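Local coordinates for vestitone reductase (Medicago sativa, PDB 2P4H), which catalyses the NADPH-dependent, stereospecific reduction of (3R)-vestitone, the penultimate step in making the defence phytoalexin medicarpin, at residues G74-S83 against T116-S124; L209-I217 against L263-L273. One frame throughout, in Å; residues are numbered along the deposited sequence.

Contact 1: residues G74-S83 against T116-S124; sequences GCVGIFHTAS and TVKRFIYTS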
# COMPACT_ATOMS: atom_id res chain seq x y z
N GLY A 74 17.74 16.74 4.88
CA GLY A 74 18.72 16.08 4.05
C GLY A 74 18.25 14.88 3.23
O GLY A 74 19.06 14.22 2.58
N CYS A 75 16.95 14.59 3.26
CA CYS A 75 16.41 13.46 2.52
C CYS A 75 16.17 13.74 1.05
O CYS A 75 15.77 14.84 0.67
CB CYS A 75 15.11 12.98 3.17
SG CYS A 75 15.33 12.19 4.77
N VAL A 76 16.40 12.73 0.21
CA VAL A 76 16.19 12.86 -1.22
C VAL A 76 14.77 12.42 -1.58
O VAL A 76 14.27 12.73 -2.66
CB VAL A 76 17.21 12.00 -2.02
CG1 VAL A 76 18.62 12.48 -1.73
CG2 VAL A 76 17.06 10.53 -1.65
N GLY A 77 14.13 11.70 -0.67
CA GLY A 77 12.78 11.26 -0.91
C GLY A 77 11.99 11.06 0.36
O GLY A 77 12.57 10.86 1.44
N ILE A 78 10.67 11.13 0.24
CA ILE A 78 9.76 10.92 1.36
C ILE A 78 8.70 9.95 0.89
O ILE A 78 8.03 10.20 -0.12
CB ILE A 78 9.06 12.23 1.81
CG1 ILE A 78 10.08 13.23 2.36
CG2 ILE A 78 8.00 11.92 2.87
CD1 ILE A 78 9.49 14.61 2.63
N PHE A 79 8.56 8.83 1.60
CA PHE A 79 7.55 7.83 1.28
C PHE A 79 6.56 7.87 2.43
O PHE A 79 6.82 7.37 3.52
CB PHE A 79 8.17 6.42 1.19
CG PHE A 79 9.18 6.25 0.08
CD1 PHE A 79 9.34 7.21 -0.92
CD2 PHE A 79 9.97 5.10 0.03
CE1 PHE A 79 10.27 7.03 -1.95
CE2 PHE A 79 10.90 4.91 -0.99
CZ PHE A 79 11.05 5.87 -1.98
N HIS A 80 5.41 8.50 2.18
CA HIS A 80 4.38 8.63 3.20
C HIS A 80 3.39 7.47 3.11
O HIS A 80 2.46 7.50 2.30
CB HIS A 80 3.66 9.97 3.03
CG HIS A 80 2.79 10.33 4.20
ND1 HIS A 80 1.81 11.30 4.14
CD2 HIS A 80 2.77 9.84 5.46
CE1 HIS A 80 1.23 11.39 5.33
NE2 HIS A 80 1.79 10.52 6.14
N THR A 81 3.59 6.47 3.96
CA THR A 81 2.75 5.27 3.98
C THR A 81 1.80 5.22 5.17
O THR A 81 0.94 4.33 5.25
CB THR A 81 3.59 3.98 4.02
OG1 THR A 81 3.98 3.70 5.38
CG2 THR A 81 4.85 4.12 3.17
N ALA A 82 1.95 6.16 6.10
CA ALA A 82 1.13 6.19 7.31
C ALA A 82 -0.14 7.03 7.22
O ALA A 82 -0.23 7.97 6.43
CB ALA A 82 1.98 6.68 8.48
N SER A 83 -1.12 6.66 8.04
CA SER A 83 -2.40 7.35 8.12
C SER A 83 -2.80 7.43 9.59
O SER A 83 -2.39 6.60 10.40
CB SER A 83 -3.48 6.61 7.33
OG SER A 83 -3.42 6.95 5.95
N THR A 116 16.40 19.32 -0.65
CA THR A 116 16.88 18.03 -1.14
C THR A 116 15.86 16.99 -1.63
O THR A 116 16.21 16.12 -2.42
CB THR A 116 17.74 17.35 -0.06
OG1 THR A 116 16.99 17.25 1.15
CG2 THR A 116 19.00 18.15 0.20
N VAL A 117 14.62 17.07 -1.16
CA VAL A 117 13.62 16.09 -1.59
C VAL A 117 13.27 16.22 -3.07
O VAL A 117 12.82 17.27 -3.52
CB VAL A 117 12.32 16.20 -0.75
CG1 VAL A 117 11.26 15.26 -1.31
CG2 VAL A 117 12.61 15.86 0.70
N LYS A 118 13.49 15.14 -3.83
CA LYS A 118 13.19 15.16 -5.26
C LYS A 118 11.84 14.51 -5.59
O LYS A 118 11.28 14.76 -6.65
CB LYS A 118 14.32 14.49 -6.05
CG LYS A 118 14.63 13.05 -5.69
CD LYS A 118 15.80 12.54 -6.53
CE LYS A 118 16.12 11.09 -6.24
NZ LYS A 118 17.26 10.62 -7.09
N ARG A 119 11.34 13.68 -4.68
CA ARG A 119 10.04 13.06 -4.90
C ARG A 119 9.36 12.71 -3.58
O ARG A 119 9.99 12.21 -2.65
CB ARG A 119 10.15 11.79 -5.74
CG ARG A 119 8.79 11.28 -6.23
CD ARG A 119 8.36 11.95 -7.53
NE ARG A 119 8.86 11.20 -8.69
CZ ARG A 119 8.51 11.42 -9.95
NH1 ARG A 119 7.65 12.39 -10.26
NH2 ARG A 119 8.99 10.65 -10.91
N PHE A 120 8.06 13.00 -3.51
CA PHE A 120 7.22 12.69 -2.36
C PHE A 120 6.25 11.65 -2.88
O PHE A 120 5.48 11.92 -3.81
CB PHE A 120 6.47 13.95 -1.90
CG PHE A 120 5.60 13.73 -0.69
CD1 PHE A 120 4.36 13.10 -0.81
CD2 PHE A 120 6.01 14.17 0.57
CE1 PHE A 120 3.55 12.90 0.31
CE2 PHE A 120 5.21 13.97 1.69
CZ PHE A 120 3.98 13.34 1.56
N ILE A 121 6.29 10.45 -2.31
CA ILE A 121 5.40 9.38 -2.76
C ILE A 121 4.39 9.03 -1.68
O ILE A 121 4.75 8.63 -0.57
CB ILE A 121 6.21 8.13 -3.15
CG1 ILE A 121 7.26 8.51 -4.21
CG2 ILE A 121 5.28 7.07 -3.72
CD1 ILE A 121 8.06 7.34 -4.75
N TYR A 122 3.12 9.20 -2.03
CA TYR A 122 2.02 8.94 -1.12
C TYR A 122 1.34 7.62 -1.44
O TYR A 122 0.99 7.35 -2.59
CB TYR A 122 0.99 10.06 -1.21
CG TYR A 122 -0.14 9.90 -0.23
CD1 TYR A 122 0.07 10.09 1.14
CD2 TYR A 122 -1.42 9.53 -0.65
CE1 TYR A 122 -0.95 9.91 2.06
CE2 TYR A 122 -2.46 9.34 0.28
CZ TYR A 122 -2.20 9.54 1.63
OH TYR A 122 -3.20 9.35 2.56
N THR A 123 1.14 6.81 -0.41
CA THR A 123 0.49 5.52 -0.55
C THR A 123 -1.03 5.68 -0.54
O THR A 123 -1.60 6.11 0.47
CB THR A 123 0.88 4.58 0.62
OG1 THR A 123 2.26 4.22 0.50
CG2 THR A 123 0.02 3.33 0.62
N SER A 124 -1.68 5.38 -1.66
CA SER A 124 -3.14 5.45 -1.70
C SER A 124 -3.71 4.04 -1.75
O SER A 124 -2.99 3.07 -1.49
CB SER A 124 -3.63 6.28 -2.89
OG SER A 124 -5.01 6.59 -2.71
O HOH W 1 17.29 19.04 3.32
O HOH W 2 -2.27 9.93 5.27
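The imidazole of His-80 comes to the edge of the Tyr-122 ring, an oblique pair with centroids 5.5 Å apart and planes at 62°. Also in the plane of the Tyr-122 ring, at its hydroxyl end, a water lies 2.9 Å from Tyr-122 OH and donates to Ala-82 O, linking the Tyr-122 hydroxyl to the loop after strand 77-80. The Phe-120 ring is met obliquely by two groups: Ile-78 CG2 reaches Phe-120 CE2 at 3.7 Å, and the CB of His-80 sits 3.7 Å from Phe-120 CZ. With CG opposite the backbone N (chi1 -179°), the Phe-120 ring leans over strand 77-80 and bridges Ile-78 and His-80. Cutting the ring back to an alanine here would probably leave a gap between Ile-78, His-80 and Leu-108 of helix 95-111. On the other sheet face Phe-79 and Ile-121 lie side by side, Phe-79 CE1 at 3.6 Å from Ile-121 CD1, and His-234 packs edge-to-face on Phe-79.

Between the faces, the backbones pair in parallel, as fourth and fifth of the seven strands of the Rossmann sheet: Ile-121 N gives a nearly straight bond of 2.8 Å to Ile-78 O, and His-80 uses its N toward Ile-121 O and its O toward Thr-123 N. At this C-terminal end Thr-123 lies close to Leu-13, a predicted NADP(+)-binding residue. Before the strands, Thr-116 OG1 donates to Cys-75 O at 2.7 Å from above the carbonyl plane, while a second water donates to that hydroxyl and accepts from Gly-74 N. The chemistry thus implies a pair held by backbone bonds between largely apolar and aromatic side chains in its middle, with polar groups and waters at its ends.

Contact 2: residues L209-I217 against L263-L273; sequences LVLGKKEQI and LSAKYPEYQIL
Leu-209, Leu-273 and Val-210 carry this contact, each giving up roughly 80 Å² to the opposite segment. Val-210 works through one branch: CG1, opposite the carbonyl carbon (chi1 -63°), runs alongside Ile-272 with Ile-272 CD1 at 3.8 Å, and the same methyl meets Tyr-270 CD2 at 4.0 Å. Leu-209 touches through its CB, 4.1 Å from Ile-272 CG2 and also near the CD1 methyl of Leu-263, while Leu-209 CD2 approaches Leu-273 CD1 (4.3 Å). Leu-273 enters with that single methyl: its CD1 meets Ile-217 CD1 tip to tip at 3.8 Å, and the Lys-214 side chain crosses that of Leu-273 at about a right angle, Lys-214 CB 4.0 Å from Leu-273 CD1, before leading away.

No direct hydrogen bond spans the two segments. Instead a water donates to Leu-209 O at 2.8 Å and accepts from Leu-273 N at 2.9 Å.

The contact thus joins the end of helix 208-211 and the loop after it to the end of helix 256-266 and the extended chain beyond. Met-259 and Ile-256 of the latter helix extend the packing around Leu-209, and helix 305-319 backs Leu-263 through Phe-309 and Ile-313.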
# COMPACT_ATOMS: atom_id res chain seq x y z
N LEU A 209 -8.87 -18.76 1.18
CA LEU A 209 -9.08 -20.16 0.79
C LEU A 209 -8.21 -21.16 1.55
O LEU A 209 -8.55 -22.34 1.63
CB LEU A 209 -8.89 -20.34 -0.72
CG LEU A 209 -9.90 -19.64 -1.64
CD1 LEU A 209 -9.62 -20.06 -3.08
CD2 LEU A 209 -11.33 -20.01 -1.25
N VAL A 210 -7.09 -20.71 2.12
CA VAL A 210 -6.23 -21.61 2.87
C VAL A 210 -6.19 -21.31 4.37
O VAL A 210 -5.81 -22.17 5.16
CB VAL A 210 -4.77 -21.59 2.35
CG1 VAL A 210 -4.73 -22.08 0.91
CG2 VAL A 210 -4.20 -20.19 2.46
N LEU A 211 -6.60 -20.10 4.75
CA LEU A 211 -6.61 -19.67 6.15
C LEU A 211 -8.00 -19.58 6.75
O LEU A 211 -8.18 -19.77 7.96
CB LEU A 211 -5.93 -18.30 6.29
CG LEU A 211 -4.41 -18.22 6.27
CD1 LEU A 211 -3.97 -16.76 6.21
CD2 LEU A 211 -3.86 -18.89 7.51
N GLY A 212 -8.98 -19.27 5.91
CA GLY A 212 -10.34 -19.13 6.41
C GLY A 212 -11.31 -20.18 5.92
O GLY A 212 -10.93 -21.17 5.30
N LYS A 213 -12.59 -19.96 6.22
CA LYS A 213 -13.64 -20.88 5.82
C LYS A 213 -14.56 -20.19 4.82
O LYS A 213 -14.47 -18.98 4.60
CB LYS A 213 -14.43 -21.33 7.04
CG LYS A 213 -13.61 -22.13 8.04
CD LYS A 213 -14.41 -22.49 9.27
CE LYS A 213 -14.83 -21.25 10.05
NZ LYS A 213 -15.59 -21.60 11.28
N LYS A 214 -15.46 -20.96 4.23
CA LYS A 214 -16.40 -20.44 3.25
C LYS A 214 -17.18 -19.24 3.78
O LYS A 214 -17.49 -18.32 3.03
CB LYS A 214 -17.38 -21.54 2.83
CG LYS A 214 -18.34 -21.14 1.73
CD LYS A 214 -19.25 -22.30 1.35
CE LYS A 214 -20.22 -21.90 0.25
NZ LYS A 214 -21.13 -23.03 -0.11
N GLU A 215 -17.48 -19.25 5.07
CA GLU A 215 -18.23 -18.16 5.70
C GLU A 215 -17.47 -16.83 5.73
O GLU A 215 -18.07 -15.77 5.89
CB GLU A 215 -18.63 -18.53 7.13
CG GLU A 215 -19.49 -19.78 7.24
CD GLU A 215 -18.67 -21.05 7.34
OE1 GLU A 215 -17.93 -21.36 6.38
OE2 GLU A 215 -18.77 -21.75 8.37
N GLN A 216 -16.15 -16.89 5.57
CA GLN A 216 -15.34 -15.68 5.59
C GLN A 216 -15.12 -15.08 4.20
O GLN A 216 -14.37 -14.12 4.05
CB GLN A 216 -13.99 -15.97 6.25
CG GLN A 216 -14.08 -16.22 7.74
CD GLN A 216 -12.74 -16.51 8.37
OE1 GLN A 216 -12.10 -17.52 8.06
NE2 GLN A 216 -12.29 -15.62 9.25
N ILE A 217 -15.77 -15.64 3.19
CA ILE A 217 -15.62 -15.13 1.83
C ILE A 217 -16.47 -13.89 1.60
O ILE A 217 -17.69 -13.91 1.79
CB ILE A 217 -15.99 -16.21 0.78
CG1 ILE A 217 -14.96 -17.34 0.82
CG2 ILE A 217 -16.03 -15.59 -0.61
CD1 ILE A 217 -15.28 -18.50 -0.11
N LEU A 263 -4.10 -22.39 -6.20
CA LEU A 263 -3.75 -22.90 -4.89
C LEU A 263 -3.97 -24.41 -4.72
O LEU A 263 -3.20 -25.07 -4.03
CB LEU A 263 -4.51 -22.13 -3.81
CG LEU A 263 -4.23 -20.62 -3.80
CD1 LEU A 263 -5.09 -19.95 -2.74
CD2 LEU A 263 -2.75 -20.37 -3.54
N SER A 264 -5.01 -24.95 -5.35
CA SER A 264 -5.28 -26.38 -5.24
C SER A 264 -4.16 -27.20 -5.87
O SER A 264 -3.78 -28.25 -5.35
CB SER A 264 -6.61 -26.73 -5.91
OG SER A 264 -7.70 -26.12 -5.23
N ALA A 265 -3.64 -26.71 -6.99
CA ALA A 265 -2.58 -27.42 -7.69
C ALA A 265 -1.22 -27.29 -7.00
O ALA A 265 -0.47 -28.26 -6.90
CB ALA A 265 -2.48 -26.91 -9.12
N LYS A 266 -0.91 -26.10 -6.50
CA LYS A 266 0.37 -25.87 -5.86
C LYS A 266 0.47 -26.27 -4.39
O LYS A 266 1.56 -26.58 -3.90
CB LYS A 266 0.78 -24.40 -6.01
CG LYS A 266 0.84 -23.91 -7.45
CD LYS A 266 1.76 -24.78 -8.31
CE LYS A 266 1.76 -24.31 -9.76
NZ LYS A 266 2.57 -25.20 -10.64
N TYR A 267 -0.66 -26.28 -3.68
CA TYR A 267 -0.67 -26.64 -2.26
C TYR A 267 -1.72 -27.69 -1.95
O TYR A 267 -2.71 -27.42 -1.26
CB TYR A 267 -0.92 -25.38 -1.42
CG TYR A 267 0.01 -24.24 -1.76
CD1 TYR A 267 1.31 -24.20 -1.26
CD2 TYR A 267 -0.39 -23.24 -2.65
CE1 TYR A 267 2.19 -23.18 -1.64
CE2 TYR A 267 0.48 -22.24 -3.04
CZ TYR A 267 1.77 -22.21 -2.53
OH TYR A 267 2.64 -21.23 -2.94
N PRO A 268 -1.53 -28.92 -2.45
CA PRO A 268 -2.47 -30.02 -2.22
C PRO A 268 -2.63 -30.38 -0.74
O PRO A 268 -3.59 -31.06 -0.36
CB PRO A 268 -1.87 -31.16 -3.04
CG PRO A 268 -0.41 -30.89 -2.98
CD PRO A 268 -0.35 -29.39 -3.21
N GLU A 269 -1.71 -29.91 0.09
CA GLU A 269 -1.75 -30.19 1.53
C GLU A 269 -2.89 -29.48 2.25
O GLU A 269 -3.24 -29.83 3.38
CB GLU A 269 -0.43 -29.80 2.19
CG GLU A 269 -0.03 -28.35 1.99
CD GLU A 269 0.90 -28.15 0.80
OE1 GLU A 269 0.70 -28.81 -0.23
OE2 GLU A 269 1.83 -27.32 0.91
N TYR A 270 -3.48 -28.47 1.60
CA TYR A 270 -4.58 -27.73 2.21
C TYR A 270 -5.94 -28.11 1.64
O TYR A 270 -6.05 -28.45 0.46
CB TYR A 270 -4.38 -26.22 2.03
CG TYR A 270 -3.10 -25.68 2.63
CD1 TYR A 270 -2.80 -25.89 3.97
CD2 TYR A 270 -2.19 -24.97 1.84
CE1 TYR A 270 -1.62 -25.41 4.52
CE2 TYR A 270 -1.01 -24.48 2.39
CZ TYR A 270 -0.73 -24.71 3.73
OH TYR A 270 0.45 -24.24 4.26
N GLN A 271 -6.96 -28.04 2.48
CA GLN A 271 -8.32 -28.32 2.05
C GLN A 271 -8.80 -27.01 1.45
O GLN A 271 -9.05 -26.04 2.17
CB GLN A 271 -9.20 -28.72 3.24
CG GLN A 271 -9.12 -30.20 3.62
CD GLN A 271 -7.70 -30.70 3.80
OE1 GLN A 271 -6.92 -30.75 2.84
NE2 GLN A 271 -7.35 -31.07 5.03
N ILE A 272 -8.90 -26.97 0.13
CA ILE A 272 -9.31 -25.76 -0.58
C ILE A 272 -10.61 -25.95 -1.35
O ILE A 272 -10.78 -26.94 -2.05
CB ILE A 272 -8.21 -25.32 -1.57
CG1 ILE A 272 -6.92 -25.01 -0.80
CG2 ILE A 272 -8.67 -24.12 -2.38
CD1 ILE A 272 -5.72 -24.74 -1.69
N LEU A 273 -11.52 -24.99 -1.21
CA LEU A 273 -12.79 -25.05 -1.92
C LEU A 273 -12.49 -25.13 -3.41
O LEU A 273 -11.69 -24.35 -3.94
CB LEU A 273 -13.62 -23.80 -1.63
CG LEU A 273 -14.20 -23.68 -0.22
CD1 LEU A 273 -14.71 -22.27 0.01
CD2 LEU A 273 -15.32 -24.69 -0.05
O HOH W 3 -11.12 -23.09 0.97

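How the contacts relate
Contact 1 lies largely in the core of the fold, its start at the surface, and contact 2 at the periphery: their centres lie about 13 and 25 Å from the centre of the chain, on opposite sides of it, and their nearest atoms are about 21 Å apart. They share no helix or strand. Residues 74-83 and 116-124 pair as neighbouring strands of the seven-stranded parallel sheet, whereas 209-217 and 263-273 are helix ends and connecting loops. The chemistry follows: contact 1 has regular backbone hydrogen bonding and side chains on two faces, and buries 751 Å². Contact 2 buries 393 Å², mostly apolar, with one bridging water, away from the annotated cofactor residues.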